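Local atomic coordinates of protein (hdlp (histone deacetylase-like protein)) (Aquifex aeolicus, PDB entry 1C3P), a protein that probably removes acetyl groups from lysine side chains as a zinc-dependent relative of the histone deacetylases, and may take part in acetoin breakdown. Residues 149-154 with 162-167; 188-193 with 232-237; 237-242 with 283-288. All coordinates share one frame; numbering follows the deposited sequence.

Interaction 1 (149-154 with 162-167); sequences VGIEYL and ILYIDL
Ile-151 and Leu-154, one helical turn apart, lay their aliphatic side chains on Ile-162 and Tyr-164 of the neighbouring strand. No hydrogen bond crosses the contact; the side chains meet through apolar groups. Leu-154 meets Ile-162 low on the side chain: its CB lies 3.6 Å from Ile-162 CD1. That methyl is carried out to the helix because CG1 of Ile-162 points away from the carbonyl carbon (chi1 -58°) and the chain then runs on extended. The same CD1 also rests 3.8 Å from the carbonyl O of Ile-151, a van der Waals contact with the helix backbone. Ile-151 in turn sends CD1 to CB of Tyr-164, 4.0 Å away, the two side chains crossing at about a right angle. The methyl thus touches the root of the tyrosine and approaches its ring obliquely.

Backbone hydrogen bonds set the strand in the sheet: they join Ile-162 and Tyr-164 to strand 185-192, and Leu-163 to strand 250-254. Leu-154 and Tyr-153 also pack on Ile-114 of helix 98-118.

The axes of helical segment 149-154 and strand 162-166 run nearly antiparallel (165°) and come to 9.9 Å. Helix 146-156 leads into this strand in a beta-alpha-beta crossover from strand 122-125, in the parallel alpha/beta fold shared by arginases and histone deacetylases.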
loop_
_atom_site.group_PDB
_atom_site.type_symbol
_atom_site.label_atom_id
_atom_site.label_comp_id
_atom_site.label_asym_id
_atom_site.label_seq_id
_atom_site.Cartn_x
_atom_site.Cartn_y
_atom_site.Cartn_z
ATOM N N VAL A 149 5.561 11.876 1.585
ATOM C CA VAL A 149 5.299 12.917 2.571
ATOM C C VAL A 149 5.832 12.399 3.898
ATOM O O VAL A 149 6.541 13.114 4.620
ATOM C CB VAL A 149 3.791 13.206 2.700
ATOM C CG1 VAL A 149 3.492 14.080 3.935
ATOM C CG2 VAL A 149 3.305 13.905 1.448
ATOM N N GLY A 150 5.512 11.146 4.208
ATOM C CA GLY A 150 5.955 10.562 5.465
ATOM C C GLY A 150 7.462 10.457 5.625
ATOM O O GLY A 150 8.009 10.719 6.705
ATOM N N ILE A 151 8.139 10.049 4.559
ATOM C CA ILE A 151 9.592 9.920 4.593
ATOM C C ILE A 151 10.239 11.297 4.744
ATOM O O ILE A 151 11.208 11.442 5.482
ATOM C CB ILE A 151 10.092 9.197 3.332
ATOM C CG1 ILE A 151 9.667 7.719 3.397
ATOM C CG2 ILE A 151 11.623 9.339 3.189
ATOM C CD1 ILE A 151 9.879 6.966 2.089
ATOM N N GLU A 152 9.707 12.307 4.059
ATOM C CA GLU A 152 10.259 13.653 4.175
ATOM C C GLU A 152 9.963 14.187 5.563
ATOM O O GLU A 152 10.726 14.973 6.123
ATOM C CB GLU A 152 9.661 14.578 3.116
ATOM C CG GLU A 152 10.187 14.277 1.726
ATOM C CD GLU A 152 11.658 14.615 1.573
ATOM O OE1 GLU A 152 12.232 14.254 0.533
ATOM O OE2 GLU A 152 12.236 15.250 2.480
ATOM N N TYR A 153 8.854 13.734 6.141
ATOM C CA TYR A 153 8.508 14.160 7.495
ATOM C C TYR A 153 9.626 13.656 8.421
ATOM O O TYR A 153 10.119 14.385 9.289
ATOM C CB TYR A 153 7.152 13.548 7.900
ATOM C CG TYR A 153 6.767 13.792 9.340
ATOM C CD1 TYR A 153 6.104 14.961 9.735
ATOM C CD2 TYR A 153 7.085 12.852 10.314
ATOM C CE1 TYR A 153 5.768 15.168 11.089
ATOM C CE2 TYR A 153 6.760 13.044 11.641
ATOM C CZ TYR A 153 6.105 14.186 12.031
ATOM O OH TYR A 153 5.782 14.306 13.365
ATOM N N LEU A 154 10.037 12.408 8.223
ATOM C CA LEU A 154 11.097 11.817 9.042
ATOM C C LEU A 154 12.451 12.502 8.782
ATOM O O LEU A 154 13.229 12.741 9.716
ATOM C CB LEU A 154 11.187 10.309 8.767
ATOM C CG LEU A 154 10.049 9.459 9.359
ATOM C CD1 LEU A 154 10.037 8.058 8.732
ATOM C CD2 LEU A 154 10.230 9.384 10.898
ATOM N N ILE A 162 16.505 5.985 6.171
ATOM C CA ILE A 162 15.119 5.525 6.191
ATOM C C ILE A 162 14.895 4.471 5.113
ATOM O O ILE A 162 15.278 4.663 3.979
ATOM C CB ILE A 162 14.210 6.735 5.948
ATOM C CG1 ILE A 162 14.490 7.773 7.037
ATOM C CG2 ILE A 162 12.760 6.314 5.942
ATOM C CD1 ILE A 162 13.926 9.133 6.768
ATOM N N LEU A 163 14.278 3.354 5.477
ATOM C CA LEU A 163 14.038 2.295 4.515
ATOM C C LEU A 163 12.554 2.218 4.246
ATOM O O LEU A 163 11.759 2.308 5.168
ATOM C CB LEU A 163 14.525 0.951 5.082
ATOM C CG LEU A 163 14.114 -0.349 4.380
ATOM C CD1 LEU A 163 14.748 -0.395 2.989
ATOM C CD2 LEU A 163 14.534 -1.547 5.209
ATOM N N TYR A 164 12.186 2.079 2.980
ATOM C CA TYR A 164 10.785 1.924 2.602
ATOM C C TYR A 164 10.677 0.589 1.868
ATOM O O TYR A 164 11.439 0.317 0.935
ATOM C CB TYR A 164 10.353 3.055 1.677
ATOM C CG TYR A 164 8.939 2.897 1.172
ATOM C CD1 TYR A 164 7.829 3.128 1.992
ATOM C CD2 TYR A 164 8.719 2.506 -0.138
ATOM C CE1 TYR A 164 6.522 2.968 1.477
ATOM C CE2 TYR A 164 7.459 2.346 -0.644
ATOM C CZ TYR A 164 6.368 2.577 0.147
ATOM O OH TYR A 164 5.134 2.427 -0.453
ATOM N N ILE A 165 9.746 -0.262 2.295
ATOM C CA ILE A 165 9.561 -1.567 1.669
ATOM C C ILE A 165 8.128 -1.601 1.138
ATOM O O ILE A 165 7.179 -1.342 1.878
ATOM C CB ILE A 165 9.755 -2.706 2.679
ATOM C CG1 ILE A 165 11.162 -2.630 3.285
ATOM C CG2 ILE A 165 9.498 -4.044 2.003
ATOM C CD1 ILE A 165 11.347 -3.513 4.530
ATOM N N ASP A 166 7.988 -1.929 -0.138
ATOM C CA ASP A 166 6.689 -1.922 -0.799
ATOM C C ASP A 166 6.282 -3.316 -1.283
ATOM O O ASP A 166 6.809 -3.839 -2.272
ATOM C CB ASP A 166 6.759 -0.905 -1.964
ATOM C CG ASP A 166 5.401 -0.612 -2.583
ATOM O OD1 ASP A 166 4.806 -1.545 -3.156
ATOM O OD2 ASP A 166 4.938 0.557 -2.495
ATOM N N LEU A 167 5.328 -3.930 -0.592
ATOM C CA LEU A 167 4.894 -5.273 -0.966
ATOM C C LEU A 167 3.681 -5.337 -1.884
ATOM O O LEU A 167 3.192 -6.424 -2.204
ATOM C CB LEU A 167 4.638 -6.109 0.297
ATOM C CG LEU A 167 5.900 -6.253 1.163
ATOM C CD1 LEU A 167 5.614 -7.214 2.305
ATOM C CD2 LEU A 167 7.076 -6.781 0.324
#

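Interaction 2 (188-193 with 232-237); sequences LSLHQS and LFALEK
Segment 188-193 of strand 185-192 packs against segment 232-237 of helix 228-245, the backbones coming nearest where the CA atoms of Leu-190 and Leu-235 are 7.5 Å apart. The contact rests on a single methyl. CD1 of Leu-190 is pressed against the helix backbone between Ala-234 and Leu-235, 3.8 Å from Leu-235 N and 3.9 Å from Leu-235 CA. The two neighbouring beta-carbons flank it, with both Ala-234 CB and Leu-235 CB at 4.1 Å from Leu-190 CD1. The small side chain of Ala-234 probably helps the leucine come this close. Leu-190 gets there with CG turned away from its own carbonyl carbon and beside its backbone N (chi1 -48°), so the branch rises from the strand toward the helix. Leu-190 also packs on Ile-220 of the edge strand 217-222.

His-191 and Gln-192 continue the strand toward the metal site. ND1 of His-191 donates to Gln-192 O at 3.3 Å; the bond is fairly straight (165°) and lies in the imidazole plane, but it reaches the oxygen from well above the carbonyl plane. This probably helps to hold the turn of the ring, which also meets that of His-171. Gln-192 is held at both ends of its amide: OE1 accepts from Lys-267 N, and NE2 donates to Ala-169 O, between Asp-168 and His-170, which bind zinc in this protein, though none is bound to this chain.

Helix 228-245 connects strand 217-222 to strand 250-254, passing over strands 185-192 and 162-166, which lie between them in the sheet. Leu-190 therefore packs against the helix of a beta-alpha-beta crossover, in the alpha/beta deacetylase fold, with its side chain about 8 Å from that of Asp-168.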
loop_
_atom_site.group_PDB
_atom_site.type_symbol
_atom_site.label_atom_id
_atom_site.label_comp_id
_atom_site.label_asym_id
_atom_site.label_seq_id
_atom_site.Cartn_x
_atom_site.Cartn_y
_atom_site.Cartn_z
ATOM N N LEU A 188 12.813 -0.459 -1.463
ATOM C CA LEU A 188 12.760 -1.830 -1.947
ATOM C C LEU A 188 11.340 -2.117 -2.370
ATOM O O LEU A 188 10.395 -1.912 -1.602
ATOM C CB LEU A 188 13.140 -2.836 -0.858
ATOM C CG LEU A 188 12.755 -4.314 -1.099
ATOM C CD1 LEU A 188 13.467 -4.891 -2.321
ATOM C CD2 LEU A 188 13.103 -5.130 0.135
ATOM N N SER A 189 11.164 -2.578 -3.593
ATOM C CA SER A 189 9.817 -2.927 -4.017
ATOM C C SER A 189 9.768 -4.267 -4.701
ATOM O O SER A 189 10.585 -4.541 -5.560
ATOM C CB SER A 189 9.248 -1.891 -4.993
ATOM O OG SER A 189 7.945 -2.309 -5.361
ATOM N N LEU A 190 8.825 -5.118 -4.310
ATOM C CA LEU A 190 8.640 -6.373 -5.024
ATOM C C LEU A 190 7.348 -6.050 -5.781
ATOM O O LEU A 190 6.460 -5.408 -5.233
ATOM C CB LEU A 190 8.375 -7.580 -4.113
ATOM C CG LEU A 190 9.178 -7.966 -2.873
ATOM C CD1 LEU A 190 9.110 -9.480 -2.742
ATOM C CD2 LEU A 190 10.590 -7.507 -2.947
ATOM N N HIS A 191 7.223 -6.496 -7.021
ATOM C CA HIS A 191 6.028 -6.177 -7.789
ATOM C C HIS A 191 5.971 -6.953 -9.097
ATOM O O HIS A 191 6.951 -7.595 -9.485
ATOM C CB HIS A 191 6.014 -4.668 -8.051
ATOM C CG HIS A 191 7.340 -4.138 -8.521
ATOM N ND1 HIS A 191 7.810 -4.304 -9.808
ATOM C CD2 HIS A 191 8.322 -3.499 -7.844
ATOM C CE1 HIS A 191 9.023 -3.786 -9.904
ATOM N NE2 HIS A 191 9.356 -3.289 -8.726
ATOM N N GLN A 192 4.804 -6.937 -9.745
ATOM C CA GLN A 192 4.645 -7.612 -11.041
ATOM C C GLN A 192 5.596 -6.890 -11.972
ATOM O O GLN A 192 5.716 -5.667 -11.904
ATOM C CB GLN A 192 3.233 -7.435 -11.598
ATOM C CG GLN A 192 2.126 -7.986 -10.744
ATOM C CD GLN A 192 0.781 -7.490 -11.223
ATOM O OE1 GLN A 192 0.154 -8.080 -12.123
ATOM N NE2 GLN A 192 0.349 -6.360 -10.668
ATOM N N SER A 193 6.270 -7.625 -12.847
ATOM C CA SER A 193 7.180 -6.966 -13.769
ATOM C C SER A 193 6.464 -5.942 -14.679
ATOM O O SER A 193 5.364 -6.183 -15.157
ATOM C CB SER A 193 7.888 -8.001 -14.657
ATOM O OG SER A 193 8.678 -7.333 -15.636
ATOM N N LEU A 232 7.644 -15.362 -1.088
ATOM C CA LEU A 232 8.455 -15.356 0.132
ATOM C C LEU A 232 9.938 -15.569 -0.132
ATOM O O LEU A 232 10.771 -15.008 0.558
ATOM C CB LEU A 232 7.929 -16.393 1.121
ATOM C CG LEU A 232 6.486 -16.120 1.569
ATOM C CD1 LEU A 232 5.987 -17.322 2.363
ATOM C CD2 LEU A 232 6.371 -14.844 2.386
ATOM N N PHE A 233 10.272 -16.392 -1.119
ATOM C CA PHE A 233 11.669 -16.601 -1.493
ATOM C C PHE A 233 12.262 -15.252 -1.884
ATOM O O PHE A 233 13.331 -14.849 -1.411
ATOM C CB PHE A 233 11.754 -17.521 -2.717
ATOM C CG PHE A 233 13.130 -17.599 -3.332
ATOM C CD1 PHE A 233 14.069 -18.514 -2.862
ATOM C CD2 PHE A 233 13.466 -16.789 -4.409
ATOM C CE1 PHE A 233 15.324 -18.629 -3.465
ATOM C CE2 PHE A 233 14.722 -16.886 -5.026
ATOM C CZ PHE A 233 15.651 -17.810 -4.556
ATOM N N ALA A 234 11.557 -14.564 -2.778
ATOM C CA ALA A 234 12.003 -13.267 -3.275
ATOM C C ALA A 234 12.151 -12.258 -2.144
ATOM O O ALA A 234 13.101 -11.471 -2.104
ATOM C CB ALA A 234 10.987 -12.743 -4.338
ATOM N N LEU A 235 11.197 -12.275 -1.230
ATOM C CA LEU A 235 11.209 -11.347 -0.101
ATOM C C LEU A 235 12.428 -11.573 0.804
ATOM O O LEU A 235 13.176 -10.641 1.113
ATOM C CB LEU A 235 9.934 -11.536 0.724
ATOM C CG LEU A 235 9.270 -10.330 1.394
ATOM C CD1 LEU A 235 8.685 -10.803 2.722
ATOM C CD2 LEU A 235 10.254 -9.177 1.599
ATOM N N GLU A 236 12.632 -12.818 1.229
ATOM C CA GLU A 236 13.756 -13.149 2.112
ATOM C C GLU A 236 15.105 -12.793 1.491
ATOM O O GLU A 236 15.977 -12.218 2.152
ATOM C CB GLU A 236 13.751 -14.645 2.442
ATOM C CG GLU A 236 12.458 -15.135 3.038
ATOM C CD GLU A 236 12.405 -16.647 3.158
ATOM O OE1 GLU A 236 12.491 -17.349 2.115
ATOM O OE2 GLU A 236 12.271 -17.126 4.301
ATOM N N LYS A 237 15.271 -13.141 0.221
ATOM C CA LYS A 237 16.514 -12.864 -0.476
ATOM C C LYS A 237 16.741 -11.369 -0.693
ATOM O O LYS A 237 17.865 -10.878 -0.555
ATOM C CB LYS A 237 16.521 -13.616 -1.808
ATOM C CG LYS A 237 17.856 -13.639 -2.501
ATOM C CD LYS A 237 18.050 -14.979 -3.187
ATOM C CE LYS A 237 18.039 -16.099 -2.152
ATOM N NZ LYS A 237 18.198 -17.436 -2.774
#

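Interaction 3 (237-242 with 283-288); sequences KSLEIV and REVFGE
Leu-239 and Val-242 meet Val-285 and Phe-286 in an apolar helix-to-helix contact on one face of the parallel sheet of the alpha/beta deacetylase fold. Helices 228-245 and 272-286 lie side by side there, and the touching residues are the last turn of the second helix and the C-terminal half of the first; the CA atoms of Leu-239 and Val-285 come to 7.5 Å. The site is partly buried and lies away from the zinc-binding residues.

Leu-239 uses both branches. Its CD1 packs on Val-285 CG2 at 3.7 Å, and its CD2 comes to Phe-286 CE1 at 4.1 Å, near the plane of the ring and at its edge. With CG directed away from the carbonyl carbon (chi1 -63°), the leucine forks between the two partners. One turn on, Val-242 brings CG1 within 4.1 Å of Phe-286 CZ, the side chains crossing at about a right angle. Leu-239 thus meets the ring at its edge and Val-242 approaches it obliquely, while Val-285 CG1 lies over one face, 3.5 Å above the plane and offset toward the rim. Phe-286 also packs on Leu-163 and Tyr-251 of the sheet, so the ring lies between the facing helix and the strands.

Helix 272-286 stops immediately after the phenylalanine. Gly-287 takes a positive phi of 77°, its N still bonded to Arg-283 O, and the chain turns toward strand 290-292. Arg-283 also reaches Glu-312 through NH1. The turn is clasped by a side-on salt bridge in which Arg-283 NE and NH2 both grip one oxygen, Glu-288 OE2, at 3.0 and 2.9 Å, from opposite faces of the carboxylate plane.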
loop_
_atom_site.group_PDB
_atom_site.type_symbol
_atom_site.label_atom_id
_atom_site.label_comp_id
_atom_site.label_asym_id
_atom_site.label_seq_id
_atom_site.Cartn_x
_atom_site.Cartn_y
_atom_site.Cartn_z
ATOM N N LYS A 237 15.271 -13.141 0.221
ATOM C CA LYS A 237 16.514 -12.864 -0.476
ATOM C C LYS A 237 16.741 -11.369 -0.693
ATOM O O LYS A 237 17.865 -10.878 -0.555
ATOM C CB LYS A 237 16.521 -13.616 -1.808
ATOM C CG LYS A 237 17.856 -13.639 -2.501
ATOM C CD LYS A 237 18.050 -14.979 -3.187
ATOM C CE LYS A 237 18.039 -16.099 -2.152
ATOM N NZ LYS A 237 18.198 -17.436 -2.774
ATOM N N SER A 238 15.690 -10.629 -1.038
ATOM C CA SER A 238 15.884 -9.203 -1.249
ATOM C C SER A 238 16.159 -8.479 0.076
ATOM O O SER A 238 16.947 -7.530 0.123
ATOM C CB SER A 238 14.676 -8.587 -1.981
ATOM O OG SER A 238 13.487 -8.684 -1.238
ATOM N N LEU A 239 15.527 -8.919 1.161
ATOM C CA LEU A 239 15.779 -8.271 2.444
ATOM C C LEU A 239 17.233 -8.465 2.843
ATOM O O LEU A 239 17.834 -7.586 3.459
ATOM C CB LEU A 239 14.861 -8.822 3.542
ATOM C CG LEU A 239 13.350 -8.608 3.395
ATOM C CD1 LEU A 239 12.634 -9.308 4.550
ATOM C CD2 LEU A 239 12.999 -7.127 3.403
ATOM N N GLU A 240 17.807 -9.605 2.481
ATOM C CA GLU A 240 19.198 -9.873 2.825
ATOM C C GLU A 240 20.111 -8.909 2.067
ATOM O O GLU A 240 21.109 -8.420 2.607
ATOM C CB GLU A 240 19.539 -11.344 2.516
ATOM C CG GLU A 240 20.956 -11.762 2.875
ATOM C CD GLU A 240 21.130 -13.273 2.893
ATOM O OE1 GLU A 240 20.834 -13.927 1.868
ATOM O OE2 GLU A 240 21.565 -13.807 3.940
ATOM N N ILE A 241 19.754 -8.623 0.821
ATOM C CA ILE A 241 20.516 -7.699 -0.002
ATOM C C ILE A 241 20.491 -6.312 0.626
ATOM O O ILE A 241 21.515 -5.635 0.709
ATOM C CB ILE A 241 19.939 -7.611 -1.441
ATOM C CG1 ILE A 241 20.127 -8.946 -2.158
ATOM C CG2 ILE A 241 20.624 -6.469 -2.222
ATOM C CD1 ILE A 241 19.523 -8.996 -3.555
ATOM N N VAL A 242 19.313 -5.891 1.077
ATOM C CA VAL A 242 19.184 -4.581 1.688
ATOM C C VAL A 242 19.960 -4.534 3.000
ATOM O O VAL A 242 20.745 -3.612 3.233
ATOM C CB VAL A 242 17.712 -4.242 1.987
ATOM C CG1 VAL A 242 17.628 -2.920 2.739
ATOM C CG2 VAL A 242 16.912 -4.166 0.679
ATOM N N ARG A 283 9.343 -8.001 9.803
ATOM C CA ARG A 283 9.536 -7.647 11.204
ATOM C C ARG A 283 10.674 -8.433 11.856
ATOM O O ARG A 283 11.365 -7.914 12.733
ATOM C CB ARG A 283 8.240 -7.866 11.969
ATOM C CG ARG A 283 7.107 -6.944 11.521
ATOM C CD ARG A 283 5.787 -7.386 12.104
ATOM N NE ARG A 283 5.714 -7.174 13.541
ATOM C CZ ARG A 283 4.945 -7.883 14.357
ATOM N NH1 ARG A 283 4.183 -8.860 13.874
ATOM N NH2 ARG A 283 4.925 -7.604 15.652
ATOM N N GLU A 284 10.870 -9.678 11.438
ATOM C CA GLU A 284 11.951 -10.479 12.016
ATOM C C GLU A 284 13.295 -9.960 11.555
ATOM O O GLU A 284 14.291 -10.099 12.256
ATOM C CB GLU A 284 11.841 -11.941 11.604
ATOM C CG GLU A 284 10.568 -12.605 12.040
ATOM C CD GLU A 284 10.477 -14.022 11.536
ATOM O OE1 GLU A 284 10.543 -14.216 10.302
ATOM O OE2 GLU A 284 10.338 -14.938 12.371
ATOM N N VAL A 285 13.329 -9.366 10.367
ATOM C CA VAL A 285 14.579 -8.854 9.836
ATOM C C VAL A 285 14.865 -7.449 10.338
ATOM O O VAL A 285 15.982 -7.152 10.745
ATOM C CB VAL A 285 14.580 -8.825 8.283
ATOM C CG1 VAL A 285 15.888 -8.240 7.772
ATOM C CG2 VAL A 285 14.395 -10.237 7.723
ATOM N N PHE A 286 13.859 -6.578 10.321
ATOM C CA PHE A 286 14.093 -5.213 10.754
ATOM C C PHE A 286 13.405 -4.724 12.021
ATOM O O PHE A 286 13.523 -3.548 12.380
ATOM C CB PHE A 286 13.780 -4.250 9.603
ATOM C CG PHE A 286 14.727 -4.363 8.447
ATOM C CD1 PHE A 286 14.337 -4.983 7.261
ATOM C CD2 PHE A 286 16.034 -3.878 8.555
ATOM C CE1 PHE A 286 15.231 -5.117 6.202
ATOM C CE2 PHE A 286 16.938 -4.008 7.500
ATOM C CZ PHE A 286 16.537 -4.629 6.322
ATOM N N GLY A 287 12.708 -5.616 12.712
ATOM C CA GLY A 287 12.025 -5.201 13.922
ATOM C C GLY A 287 10.762 -4.453 13.562
ATOM O O GLY A 287 10.225 -4.623 12.460
ATOM N N GLU A 288 10.287 -3.618 14.481
ATOM C CA GLU A 288 9.068 -2.851 14.250
ATOM C C GLU A 288 9.282 -1.610 13.385
ATOM O O GLU A 288 10.309 -0.925 13.482
ATOM C CB GLU A 288 8.442 -2.419 15.574
ATOM C CG GLU A 288 7.925 -3.566 16.445
ATOM C CD GLU A 288 6.896 -4.429 15.735
ATOM O OE1 GLU A 288 5.936 -3.873 15.157
ATOM O OE2 GLU A 288 7.036 -5.668 15.768
#

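The three contacts lie on the two faces of one sheet. Interactions 1 and 2 share it through neighbouring strands: Asp-166 N and Leu-188 O are 2.8 Å apart, a probable hydrogen bond. Interaction 1 packs its helix on one face; interactions 2 and 3, both using helix 228-245 and centred 11 Å apart, occupy the other, where Leu-188 CD2 lies 3.8 Å from Leu-239 CD2. Strand 162-166 contributes side chains to both faces, with Leu-163 CD2 3.8 Å from Phe-286 CE1. Beyond this strand the chain reaches the zinc-binding residues Asp-168 and His-170; the Tyr-164 side chain of interaction 1 is about 7 Å from that of Asp-168, whereas interaction 3 lies farther off.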